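Local atomic coordinates of leucyl aminopeptidase (Trypanosoma brucei brucei, PDB entry 5NTD), a protein that probably removes N-terminal amino acids, leucine among them, from peptides, using a two-manganese active site, captured here with the inhibitor bestatin. Residues G297-P302 with I368-E373; K289-D294 with C340-A345; K310-G315 with M399-G404; T410-A415 with L496-F501. All blocks are in the same frame, centred on the assembly; numbering follows the deposited sequence.

Interaction 1 (G297-P302 with I368-E373); sequences GLALKP and INTDAE. With MN (manganese (II) ion), chain B; MN (manganese (II) ion), chain C; BES (2-(3-amino-2-hydroxy-4-phenyl-butyrylamino)-4-methyl-pentanoic acid), chain D.
Ala299 and Thr370, whose CA atoms lie 5.5 Å apart, mark where two loops come closest: Ala299 is the centre of an inverse gamma turn, and Asn369 to Ala372 form a type I beta turn. Here the N-H of Ala299 reaches Thr370 OG1 over 2.9 Å in a nearly straight bond (163°). With chi1 at 58°, that hydroxyl stands between its own backbone N and carbonyl carbon, turned to the other loop, and it is also hydrogen-bonded to Gly296 O. The methyl of Ala299 fits between this hydroxyl and Asn369 OD1, which accepts in its carbonyl plane from Asp371 N at 2.8 Å, an Asx turn overlapping the beta turn. Farther along, Lys301 crosses Asp371 at about a right angle. Its chain runs straight to CE and bends only at chi4 (-67°), which sets NZ 2.7 Å from Asp371 OD2 on the syn lone pair; the bond to OD1 is weak. A water donates to both Ala299 O and Asp371 OD2, so this oxygen is held twice. The other one, Asp371 OD1, binds a manganese ion at 1.9 Å, and Asp371 O joins it on the same metal. Glu373 spans the metal pair, OE2 on this ion and OE1 on its neighbour. Ala303 of the second subunit packs against Ala299 and Asn369. Such carboxylate-bridged ion pairs, with a lysine beside them, characterise the dinuclear site of M17 aminopeptidases.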
# COMPACT_ATOMS: atom_id res chain seq x y z
N GLY G 297 -4.21 18.93 3.74
CA GLY G 297 -3.06 19.81 3.58
C GLY G 297 -1.90 19.01 2.93
O GLY G 297 -2.11 18.12 2.13
N LEU G 298 -0.69 19.36 3.29
CA LEU G 298 0.50 18.70 2.76
C LEU G 298 0.46 17.16 3.01
O LEU G 298 0.98 16.39 2.21
CB LEU G 298 1.81 19.33 3.30
CG LEU G 298 2.23 20.59 2.55
CD1 LEU G 298 3.37 21.28 3.28
CD2 LEU G 298 2.67 20.30 1.13
N ALA G 299 -0.13 16.79 4.14
CA ALA G 299 -0.48 15.41 4.46
C ALA G 299 -1.74 15.04 3.70
O ALA G 299 -2.80 14.75 4.27
CB ALA G 299 -0.68 15.22 5.96
N LEU G 300 -1.60 15.01 2.40
CA LEU G 300 -2.72 14.88 1.49
C LEU G 300 -3.49 13.56 1.67
O LEU G 300 -2.90 12.48 1.69
CB LEU G 300 -2.24 15.03 0.05
CG LEU G 300 -3.30 15.12 -1.06
CD1 LEU G 300 -4.03 16.46 -0.96
CD2 LEU G 300 -2.62 14.99 -2.42
N LYS G 301 -4.79 13.65 1.73
CA LYS G 301 -5.65 12.46 1.76
C LYS G 301 -5.73 11.79 0.39
O LYS G 301 -5.75 12.46 -0.62
CB LYS G 301 -7.09 12.80 2.14
CG LYS G 301 -7.24 13.37 3.52
CD LYS G 301 -8.72 13.63 3.80
CE LYS G 301 -8.87 14.27 5.16
NZ LYS G 301 -8.49 13.33 6.25
N PRO G 302 -5.83 10.44 0.38
CA PRO G 302 -6.19 9.77 -0.85
C PRO G 302 -7.60 10.16 -1.23
O PRO G 302 -8.39 10.53 -0.38
CB PRO G 302 -6.12 8.29 -0.49
CG PRO G 302 -5.36 8.22 0.80
CD PRO G 302 -5.65 9.50 1.50
N ILE G 368 3.00 17.60 13.45
CA ILE G 368 3.46 16.29 13.00
C ILE G 368 2.73 15.91 11.73
O ILE G 368 3.30 15.33 10.81
CB ILE G 368 3.16 15.20 14.04
CG1 ILE G 368 3.82 15.52 15.38
CG2 ILE G 368 3.61 13.81 13.58
CD1 ILE G 368 5.32 15.75 15.30
N ASN G 369 1.46 16.25 11.68
CA ASN G 369 0.60 15.90 10.55
C ASN G 369 -0.44 16.98 10.31
O ASN G 369 -1.28 17.25 11.15
CB ASN G 369 -0.06 14.56 10.80
CG ASN G 369 -0.74 14.00 9.57
OD1 ASN G 369 -1.58 14.65 8.96
ND2 ASN G 369 -0.42 12.77 9.23
N THR G 370 -0.42 17.56 9.12
CA THR G 370 -1.30 18.67 8.76
C THR G 370 -2.75 18.27 8.64
O THR G 370 -3.63 19.12 8.60
CB THR G 370 -0.91 19.35 7.44
OG1 THR G 370 -0.90 18.40 6.38
CG2 THR G 370 0.49 20.01 7.58
N ASP G 371 -2.99 16.97 8.51
CA ASP G 371 -4.37 16.43 8.38
C ASP G 371 -5.09 16.26 9.71
O ASP G 371 -6.34 16.00 9.75
CB ASP G 371 -4.39 15.11 7.62
CG ASP G 371 -5.75 14.77 7.09
OD1 ASP G 371 -6.73 15.62 7.15
OD2 ASP G 371 -5.88 13.61 6.68
N ALA G 372 -4.33 16.49 10.78
CA ALA G 372 -4.89 16.72 12.14
C ALA G 372 -5.07 18.23 12.41
O ALA G 372 -4.51 18.80 13.36
CB ALA G 372 -4.03 16.07 13.20
N GLU G 373 -5.86 18.83 11.55
CA GLU G 373 -6.07 20.30 11.51
C GLU G 373 -7.16 20.77 12.47
O GLU G 373 -7.13 21.87 12.96
CB GLU G 373 -6.40 20.74 10.09
CG GLU G 373 -7.87 20.60 9.60
CD GLU G 373 -8.40 19.19 9.40
OE1 GLU G 373 -9.68 19.00 9.44
OE2 GLU G 373 -7.58 18.23 9.14
MN MN B . -7.90 16.36 8.53
MN MN C . -10.83 17.44 9.19
N2 BES D . -11.86 15.70 9.20
C1 BES D . -11.06 14.51 9.47
C6 BES D . -11.82 13.44 10.30
C7 BES D . -12.74 12.51 9.56
C8 BES D . -14.05 12.88 9.28
C12 BES D . -12.33 11.24 9.20
C9 BES D . -14.91 12.02 8.61
C11 BES D . -13.19 10.36 8.52
C10 BES D . -14.48 10.75 8.22
C2 BES D . -9.79 15.00 10.19
O2 BES D . -9.38 16.35 9.83
C3 BES D . -8.67 14.08 9.82
O3 BES D . -8.06 14.42 8.78
N1 BES D . -8.47 13.07 10.69
C4 BES D . -7.46 12.06 10.58
C13 BES D . -6.18 12.45 11.31
C14 BES D . -4.95 11.62 10.93
C15 BES D . -4.71 11.38 9.44
C16 BES D . -3.71 12.30 11.45
C5 BES D . -7.93 10.78 11.18
O1 BES D . -7.66 9.74 10.58
O4 BES D . -8.56 10.78 12.24
O HOH W 1 -3.64 12.54 5.51

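Interaction 2 (K289-D294 with C340-A345); sequences KGIVYD and CLAENA. With MN (manganese (II) ion), chain C; MN (manganese (II) ion), chain B; BES (2-(3-amino-2-hydroxy-4-phenyl-butyrylamino)-4-methyl-pentanoic acid), chain D.
Gly290 is held on both sides by the neighbouring parallel strand: its N gives to Cys340 O at 2.8 Å, and its O accepts from Ala342 N. Val292 N then gives to Ala342 O at 3.0 Å. Two CA-H...O contacts, from Leu341 to Gly290 O and from Ile291 to Ala342 O, share those carbonyls. At Val292 the first strand turns a corner, yet the pairing resumes when Asn344 N meets Tyr293 O at 2.9 Å, the fourth backbone hydrogen bond across the contact. This is parallel strand pairing inside the mixed sheet of the catalytic domain, where strand 283-291 is flanked by strands 334-344 and 395-400. Lys289 near the end of that strand and Asp294 on the short strand 293-294 both bind metal. The lysine, its side chain fully extended (chi1 176°), reaches one manganese ion through NZ at 2.1 Å. Asp294 OD2 bridges both ions, while OD1 accepts from Asn344 ND2 at 3.0 Å, on the syn side and 28° out of the carboxylate plane. The bond to OD1 makes Asn344 a second-shell residue, consistent with its steadying the bridging carboxylate; a second bond from ND2, to Thr370 O, holds the amide itself. A weak bond from Gly296 N reaches OD1 too. Glu343 lies beside Tyr293, and its OE2 is satisfied by a salt bridge to Arg352 of the third subunit, just as Tyr293 OH is by Asn353 O of that subunit.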
# COMPACT_ATOMS: atom_id res chain seq x y z
N LYS G 289 -16.01 23.13 14.59
CA LYS G 289 -14.99 22.89 13.54
C LYS G 289 -15.66 23.18 12.21
O LYS G 289 -16.55 22.45 11.77
CB LYS G 289 -14.43 21.45 13.58
CG LYS G 289 -13.44 21.12 12.46
CD LYS G 289 -13.05 19.63 12.40
CE LYS G 289 -12.16 19.30 11.19
NZ LYS G 289 -11.84 17.86 10.93
N GLY G 290 -15.23 24.26 11.59
CA GLY G 290 -15.79 24.68 10.31
C GLY G 290 -14.85 24.52 9.15
O GLY G 290 -14.53 25.48 8.44
N ILE G 291 -14.36 23.31 8.98
CA ILE G 291 -13.42 23.03 7.87
C ILE G 291 -14.27 22.77 6.65
O ILE G 291 -14.80 21.67 6.46
CB ILE G 291 -12.45 21.88 8.18
CG1 ILE G 291 -11.58 22.25 9.39
CG2 ILE G 291 -11.56 21.57 6.98
CD1 ILE G 291 -10.72 23.50 9.25
N VAL G 292 -14.39 23.79 5.83
CA VAL G 292 -15.27 23.74 4.62
C VAL G 292 -14.86 22.65 3.65
O VAL G 292 -15.69 22.10 2.94
CB VAL G 292 -15.33 25.09 3.89
CG1 VAL G 292 -16.08 26.08 4.77
CG2 VAL G 292 -13.94 25.62 3.57
N TYR G 293 -13.56 22.39 3.61
CA TYR G 293 -13.00 21.22 2.93
C TYR G 293 -11.65 20.84 3.52
O TYR G 293 -10.83 21.69 3.82
CB TYR G 293 -12.86 21.48 1.47
CG TYR G 293 -12.63 20.24 0.62
CD1 TYR G 293 -13.62 19.26 0.49
CD2 TYR G 293 -11.43 20.05 -0.05
CE1 TYR G 293 -13.42 18.16 -0.29
CE2 TYR G 293 -11.21 18.95 -0.84
CZ TYR G 293 -12.20 18.00 -0.97
OH TYR G 293 -12.00 16.89 -1.76
N ASP G 294 -11.49 19.54 3.75
CA ASP G 294 -10.28 18.96 4.40
C ASP G 294 -9.62 18.10 3.32
O ASP G 294 -9.89 16.92 3.20
CB ASP G 294 -10.65 18.08 5.65
CG ASP G 294 -9.42 17.69 6.53
OD1 ASP G 294 -8.33 18.12 6.11
OD2 ASP G 294 -9.56 17.04 7.67
N CYS G 340 -15.09 28.08 13.62
CA CYS G 340 -13.68 28.03 13.26
C CYS G 340 -13.62 27.66 11.79
O CYS G 340 -13.56 26.48 11.42
CB CYS G 340 -12.93 27.02 14.11
SG CYS G 340 -13.09 27.28 15.89
N LEU G 341 -13.66 28.68 10.96
CA LEU G 341 -13.79 28.51 9.50
C LEU G 341 -12.45 28.57 8.78
O LEU G 341 -11.69 29.54 8.88
CB LEU G 341 -14.70 29.54 8.89
CG LEU G 341 -16.09 29.62 9.48
CD1 LEU G 341 -16.87 30.78 8.83
CD2 LEU G 341 -16.86 28.33 9.30
N ALA G 342 -12.18 27.50 8.05
CA ALA G 342 -10.95 27.41 7.24
C ALA G 342 -11.14 26.30 6.22
O ALA G 342 -11.89 25.37 6.42
CB ALA G 342 -9.73 27.10 8.10
N GLU G 343 -10.46 26.45 5.09
CA GLU G 343 -10.24 25.31 4.20
C GLU G 343 -8.81 24.82 4.44
O GLU G 343 -7.88 25.63 4.45
CB GLU G 343 -10.42 25.65 2.73
CG GLU G 343 -10.11 24.43 1.84
CD GLU G 343 -10.53 24.60 0.40
OE1 GLU G 343 -10.67 25.75 -0.10
OE2 GLU G 343 -10.61 23.56 -0.30
N ASN G 344 -8.68 23.51 4.64
CA ASN G 344 -7.37 22.85 4.78
C ASN G 344 -6.89 22.48 3.39
O ASN G 344 -7.24 21.47 2.82
CB ASN G 344 -7.42 21.64 5.66
CG ASN G 344 -6.05 21.17 6.11
OD1 ASN G 344 -5.07 21.91 6.06
ND2 ASN G 344 -5.97 19.93 6.59
N ALA G 345 -6.14 23.40 2.83
CA ALA G 345 -5.78 23.39 1.41
C ALA G 345 -4.33 22.99 1.24
O ALA G 345 -3.54 22.97 2.17
CB ALA G 345 -6.03 24.76 0.76
MN MN C . -10.83 17.44 9.19
MN MN B . -7.90 16.36 8.53
N2 BES D . -11.86 15.70 9.20
C1 BES D . -11.06 14.51 9.47
C6 BES D . -11.82 13.44 10.30
C7 BES D . -12.74 12.51 9.56
C8 BES D . -14.05 12.88 9.28
C12 BES D . -12.33 11.24 9.20
C9 BES D . -14.91 12.02 8.61
C11 BES D . -13.19 10.36 8.52
C10 BES D . -14.48 10.75 8.22
C2 BES D . -9.79 15.00 10.19
O2 BES D . -9.38 16.35 9.83
C3 BES D . -8.67 14.08 9.82
O3 BES D . -8.06 14.42 8.78
N1 BES D . -8.47 13.07 10.69
C4 BES D . -7.46 12.06 10.58
C13 BES D . -6.18 12.45 11.31
C14 BES D . -4.95 11.62 10.93
C15 BES D . -4.71 11.38 9.44
C16 BES D . -3.71 12.30 11.45
C5 BES D . -7.93 10.78 11.18
O1 BES D . -7.66 9.74 10.58
O4 BES D . -8.56 10.78 12.24

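Interaction 3 (K310-G315 with M399-G404); sequences KHDMGG and MATLTG. With MN (manganese (II) ion), chain C; BES (2-(3-amino-2-hydroxy-4-phenyl-butyrylamino)-4-methyl-pentanoic acid), chain D.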
# COMPACT_ATOMS: atom_id res chain seq x y z
N LYS G 310 -16.30 17.68 2.37
CA LYS G 310 -17.22 18.84 2.40
C LYS G 310 -18.08 18.79 3.68
O LYS G 310 -18.60 19.82 4.12
CB LYS G 310 -18.14 18.92 1.19
CG LYS G 310 -19.21 17.85 1.17
CD LYS G 310 -20.15 17.93 -0.03
CE LYS G 310 -21.08 16.73 -0.02
NZ LYS G 310 -22.19 16.81 -1.00
N HIS G 311 -18.20 17.59 4.26
CA HIS G 311 -18.88 17.39 5.53
C HIS G 311 -18.07 17.86 6.75
O HIS G 311 -18.59 17.84 7.88
CB HIS G 311 -19.27 15.94 5.77
CG HIS G 311 -20.21 15.38 4.75
ND1 HIS G 311 -20.35 14.03 4.56
CD2 HIS G 311 -21.06 15.97 3.88
CE1 HIS G 311 -21.23 13.81 3.60
NE2 HIS G 311 -21.67 14.97 3.16
N ASP G 312 -16.84 18.32 6.52
CA ASP G 312 -15.91 18.59 7.63
C ASP G 312 -16.23 19.89 8.36
O ASP G 312 -15.54 20.28 9.32
CB ASP G 312 -14.44 18.57 7.16
CG ASP G 312 -13.51 18.03 8.20
OD1 ASP G 312 -13.97 17.21 9.05
OD2 ASP G 312 -12.26 18.33 8.24
N MET G 313 -17.26 20.57 7.89
CA MET G 313 -17.82 21.75 8.60
C MET G 313 -19.11 21.39 9.38
O MET G 313 -19.83 22.25 9.86
CB MET G 313 -17.99 22.97 7.69
CG MET G 313 -18.52 22.71 6.31
SD MET G 313 -20.02 21.74 6.32
CE MET G 313 -21.14 22.97 7.01
N GLY G 314 -19.37 20.10 9.51
CA GLY G 314 -20.59 19.60 10.15
C GLY G 314 -20.76 20.02 11.60
O GLY G 314 -21.85 20.23 12.07
N GLY G 315 -19.65 20.16 12.29
CA GLY G 315 -19.65 20.65 13.69
C GLY G 315 -19.99 22.13 13.76
O GLY G 315 -20.72 22.57 14.65
N MET G 399 -17.98 21.04 18.98
CA MET G 399 -18.52 20.01 18.10
C MET G 399 -17.69 19.97 16.83
O MET G 399 -17.42 21.00 16.24
CB MET G 399 -19.98 20.26 17.74
CG MET G 399 -20.89 20.38 18.96
SD MET G 399 -22.62 20.58 18.54
CE MET G 399 -23.24 18.95 18.81
N ALA G 400 -17.31 18.76 16.44
CA ALA G 400 -16.34 18.59 15.34
C ALA G 400 -16.39 17.23 14.71
O ALA G 400 -16.53 16.22 15.38
CB ALA G 400 -14.95 18.85 15.86
N THR G 401 -16.27 17.23 13.41
CA THR G 401 -16.08 15.99 12.63
C THR G 401 -14.61 15.59 12.69
O THR G 401 -13.85 15.78 11.75
CB THR G 401 -16.52 16.18 11.18
OG1 THR G 401 -15.95 17.40 10.67
CG2 THR G 401 -18.02 16.28 11.11
N LEU G 402 -14.19 15.13 13.84
CA LEU G 402 -12.79 15.24 14.20
C LEU G 402 -11.89 14.02 13.86
O LEU G 402 -10.76 14.23 13.46
CB LEU G 402 -12.61 15.62 15.68
CG LEU G 402 -11.24 16.21 16.04
CD1 LEU G 402 -10.93 17.46 15.23
CD2 LEU G 402 -11.18 16.52 17.52
N THR G 403 -12.37 12.81 14.08
CA THR G 403 -11.52 11.63 13.93
C THR G 403 -12.22 10.50 13.24
O THR G 403 -13.39 10.22 13.51
CB THR G 403 -11.00 11.10 15.29
OG1 THR G 403 -12.08 10.60 16.07
CG2 THR G 403 -10.27 12.16 16.10
N GLY G 404 -11.47 9.77 12.41
CA GLY G 404 -11.89 8.46 11.92
C GLY G 404 -12.06 7.45 13.07
O GLY G 404 -12.94 6.59 13.05
MN MN C . -10.83 17.44 9.19
N2 BES D . -11.86 15.70 9.20
C1 BES D . -11.06 14.51 9.47
C6 BES D . -11.82 13.44 10.30
C7 BES D . -12.74 12.51 9.56
C8 BES D . -14.05 12.88 9.28
C12 BES D . -12.33 11.24 9.20
C9 BES D . -14.91 12.02 8.61
C11 BES D . -13.19 10.36 8.52
C10 BES D . -14.48 10.75 8.22
C2 BES D . -9.79 15.00 10.19
O2 BES D . -9.38 16.35 9.83
C3 BES D . -8.67 14.08 9.82
O3 BES D . -8.06 14.42 8.78
N1 BES D . -8.47 13.07 10.69
C4 BES D . -7.46 12.06 10.58
C13 BES D . -6.18 12.45 11.31
C14 BES D . -4.95 11.62 10.93
C15 BES D . -4.71 11.38 9.44
C16 BES D . -3.71 12.30 11.45
C5 BES D . -7.93 10.78 11.18
O1 BES D . -7.66 9.74 10.58
O4 BES D . -8.56 10.78 12.24
O HOH W 2 -16.89 19.69 11.83
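In the dinuclear metal site of this M17 aminopeptidase, Asp312, from the turn before helix 314-328, meets Thr401, which lies just past the end of strand 395-400 and is the centre of an inverse gamma turn. The two oxygens of the Asp312 carboxylate divide the work. OD2 binds one manganese ion at 1.9 Å, alongside Lys289, Asp294 and Glu373, whereas OD1 accepts from Thr401 OG1 at 2.6 Å. The hydroxyl comes from above the carboxylate, 37° out of its plane. Through this bond Thr401 is a second-shell partner of the metal ligand, and probably limits how far the carboxylate can turn. A chi1 of 48° places OG1 between its backbone N and carbonyl carbon, and the methyl CG2 is thereby directed at His311 O, 3.6 Å away. The main chains are sewn together by one water, which donates to Asp312 O and accepts from Thr401 N. It also accepts from Gly315 N, at 2.8 Å. One solvent molecule thus satisfies three peptide groups where a helix begins beside a strand end. Gly315, having no side chain, comes within 4.2 Å of Ala400 between CA atoms, and its CA-H points at Met399 O. Met399 CB rests against the same glycine. Past Thr401 the chain lines the inhibitor pocket. Thr403 is the N-cap of helix 404-410, its OG1 also bonded to Asp495, and at the first turn of that helix Gly404 N donates to the terminal carboxylate oxygen O4 of bestatin, 3.1 Å away at 158°.

Interaction 4 (T410-A415 with L496-F501); sequences TGRHHA and LAYPVF. With BES (2-(3-amino-2-hydroxy-4-phenyl-butyrylamino)-4-methyl-pentanoic acid), chain D.
One face of the Arg412 guanidinium carries the Tyr498 ring, whose CE2 stands 3.8 Å above the guanidinium plane and toward its rim; with the planes 42° apart, this is an inclined contact rather than a parallel stack. Phe501 has a water over the centre of one face and Ala497 O at its edge in plane, and the same water lies in plane at the edge of the Tyr498 ring. Tyr498 opens and Phe501 closes a type I beta turn that follows strand 490-495 of the central sheet, and it meets the loop leaving helix 404-410, where Gly411 has positive phi. A bend at chi2 (-72°) carries the arginine across the tyrosine at a slant, with Arg412 CD 3.5 Å from Tyr498 CD2. The water between the rings accepts from Arg412 NH1 at 3.1 Å and can donate to Tyr498 O. A second water can donate to both Arg412 O and Phe501 O, bridging the segments, although each water has more acceptors around it than protons. Arg412 NH2 forms a salt bridge with Asp468 of the fourth subunit, so this joint belongs to a subunit interface as well. Tyr498 also reaches the inhibitor, its OH 3.8 Å from C11 of the bestatin phenyl ring. The CA of Pro499 lies 3.2 Å from Arg412 O in a CA-H...O contact. At Ala415 the contact is apolar: its CB meets Leu496 CB at 4.0 Å.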
# COMPACT_ATOMS: atom_id res chain seq x y z
N THR G 410 -17.38 4.57 18.51
CA THR G 410 -18.82 4.76 18.85
C THR G 410 -19.80 4.64 17.69
O THR G 410 -21.01 4.61 17.87
CB THR G 410 -19.10 6.09 19.57
OG1 THR G 410 -18.85 7.19 18.70
CG2 THR G 410 -18.23 6.22 20.79
N GLY G 411 -19.28 4.54 16.48
CA GLY G 411 -20.10 4.14 15.30
C GLY G 411 -20.79 5.26 14.57
O GLY G 411 -20.56 6.44 14.83
N ARG G 412 -21.66 4.88 13.65
CA ARG G 412 -22.24 5.84 12.69
C ARG G 412 -23.37 6.68 13.28
O ARG G 412 -23.68 7.72 12.75
CB ARG G 412 -22.73 5.11 11.43
CG ARG G 412 -21.72 4.24 10.68
CD ARG G 412 -20.75 5.13 10.01
NE ARG G 412 -19.92 4.47 9.01
CZ ARG G 412 -20.03 4.63 7.70
NH1 ARG G 412 -20.95 5.44 7.16
NH2 ARG G 412 -19.21 3.97 6.91
N HIS G 413 -23.95 6.24 14.38
CA HIS G 413 -25.15 6.88 14.95
C HIS G 413 -24.95 7.58 16.26
O HIS G 413 -25.81 8.30 16.70
CB HIS G 413 -26.30 5.88 15.10
CG HIS G 413 -26.57 5.12 13.85
ND1 HIS G 413 -25.89 3.96 13.54
CD2 HIS G 413 -27.38 5.38 12.81
CE1 HIS G 413 -26.29 3.53 12.36
NE2 HIS G 413 -27.20 4.37 11.90
N HIS G 414 -23.82 7.33 16.87
CA HIS G 414 -23.53 7.90 18.18
C HIS G 414 -22.27 8.76 18.13
O HIS G 414 -21.18 8.24 17.91
CB HIS G 414 -23.30 6.81 19.22
CG HIS G 414 -24.53 6.06 19.59
ND1 HIS G 414 -25.08 5.08 18.78
CD2 HIS G 414 -25.32 6.13 20.68
CE1 HIS G 414 -26.14 4.59 19.36
NE2 HIS G 414 -26.32 5.21 20.51
N ALA G 415 -22.44 10.05 18.37
CA ALA G 415 -21.32 10.95 18.50
C ALA G 415 -20.56 10.61 19.77
O ALA G 415 -21.13 10.27 20.80
CB ALA G 415 -21.78 12.39 18.54
N LEU G 496 -18.34 14.17 16.15
CA LEU G 496 -19.49 13.72 15.32
C LEU G 496 -19.12 13.47 13.85
O LEU G 496 -19.91 13.68 12.94
CB LEU G 496 -20.67 14.68 15.44
CG LEU G 496 -20.38 16.17 15.54
CD1 LEU G 496 -19.69 16.71 14.31
CD2 LEU G 496 -21.69 16.91 15.74
N ALA G 497 -17.92 12.96 13.67
CA ALA G 497 -17.38 12.65 12.33
C ALA G 497 -18.37 11.91 11.45
O ALA G 497 -18.62 12.28 10.32
CB ALA G 497 -16.07 11.88 12.43
N TYR G 498 -18.94 10.86 11.99
CA TYR G 498 -19.87 9.99 11.23
C TYR G 498 -21.38 10.28 11.36
O TYR G 498 -22.10 10.17 10.38
CB TYR G 498 -19.57 8.52 11.49
CG TYR G 498 -18.28 8.07 10.87
CD1 TYR G 498 -17.07 8.24 11.53
CD2 TYR G 498 -18.26 7.50 9.60
CE1 TYR G 498 -15.88 7.85 10.96
CE2 TYR G 498 -17.08 7.09 9.02
CZ TYR G 498 -15.89 7.28 9.71
OH TYR G 498 -14.71 6.89 9.12
N PRO G 499 -21.85 10.69 12.54
CA PRO G 499 -23.27 10.92 12.64
C PRO G 499 -23.85 12.05 11.78
O PRO G 499 -25.05 12.13 11.59
CB PRO G 499 -23.45 11.23 14.12
CG PRO G 499 -22.39 10.41 14.79
CD PRO G 499 -21.23 10.54 13.86
N VAL G 500 -22.97 12.94 11.30
CA VAL G 500 -23.40 14.05 10.44
C VAL G 500 -23.82 13.65 9.03
O VAL G 500 -24.29 14.48 8.27
CB VAL G 500 -22.39 15.19 10.34
CG1 VAL G 500 -22.15 15.77 11.71
CG2 VAL G 500 -21.09 14.75 9.67
N PHE G 501 -23.62 12.40 8.67
CA PHE G 501 -23.97 11.94 7.31
C PHE G 501 -24.37 10.47 7.26
O PHE G 501 -24.07 9.70 8.13
CB PHE G 501 -22.83 12.23 6.30
CG PHE G 501 -21.68 11.25 6.36
CD1 PHE G 501 -20.67 11.40 7.28
CD2 PHE G 501 -21.63 10.17 5.48
CE1 PHE G 501 -19.64 10.48 7.37
CE2 PHE G 501 -20.59 9.25 5.55
CZ PHE G 501 -19.59 9.41 6.49
N2 BES D . -11.86 15.70 9.20
C1 BES D . -11.06 14.51 9.47
C6 BES D . -11.82 13.44 10.30
C7 BES D . -12.74 12.51 9.56
C8 BES D . -14.05 12.88 9.28
C12 BES D . -12.33 11.24 9.20
C9 BES D . -14.91 12.02 8.61
C11 BES D . -13.19 10.36 8.52
C10 BES D . -14.48 10.75 8.22
C2 BES D . -9.79 15.00 10.19
O2 BES D . -9.38 16.35 9.83
C3 BES D . -8.67 14.08 9.82
O3 BES D . -8.06 14.42 8.78
N1 BES D . -8.47 13.07 10.69
C4 BES D . -7.46 12.06 10.58
C13 BES D . -6.18 12.45 11.31
C14 BES D . -4.95 11.62 10.93
C15 BES D . -4.71 11.38 9.44
C16 BES D . -3.71 12.30 11.45
C5 BES D . -7.93 10.78 11.18
O1 BES D . -7.66 9.74 10.58
O4 BES D . -8.56 10.78 12.24
O HOH W 3 -24.50 8.28 10.24
O HOH W 4 -21.97 7.79 8.83

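In the fold
All four contacts are buried within the catalytic domain, yet their chemistry changes with distance from the metals. Interactions 1, 2 and 3 share the manganese pair: Glu373 of interaction 1 lies against Lys289 and Asp294 of interaction 2 and Asp312 of interaction 3, and each adds metal ligands to its own hydrogen bonds. Interaction 2 is regular sheet pairing, whereas interaction 1 joins two loops and interaction 3 sets a helix start against a strand end; strands 283-291 and 395-400, neighbours in one sheet, tie 2 to 3. Interaction 4 holds no metal ligand and relies on rings, proline and waters, with partly exposed residues at a subunit boundary. It meets interaction 3 where Leu496 adjoins Ala400, and bestatin touches all four.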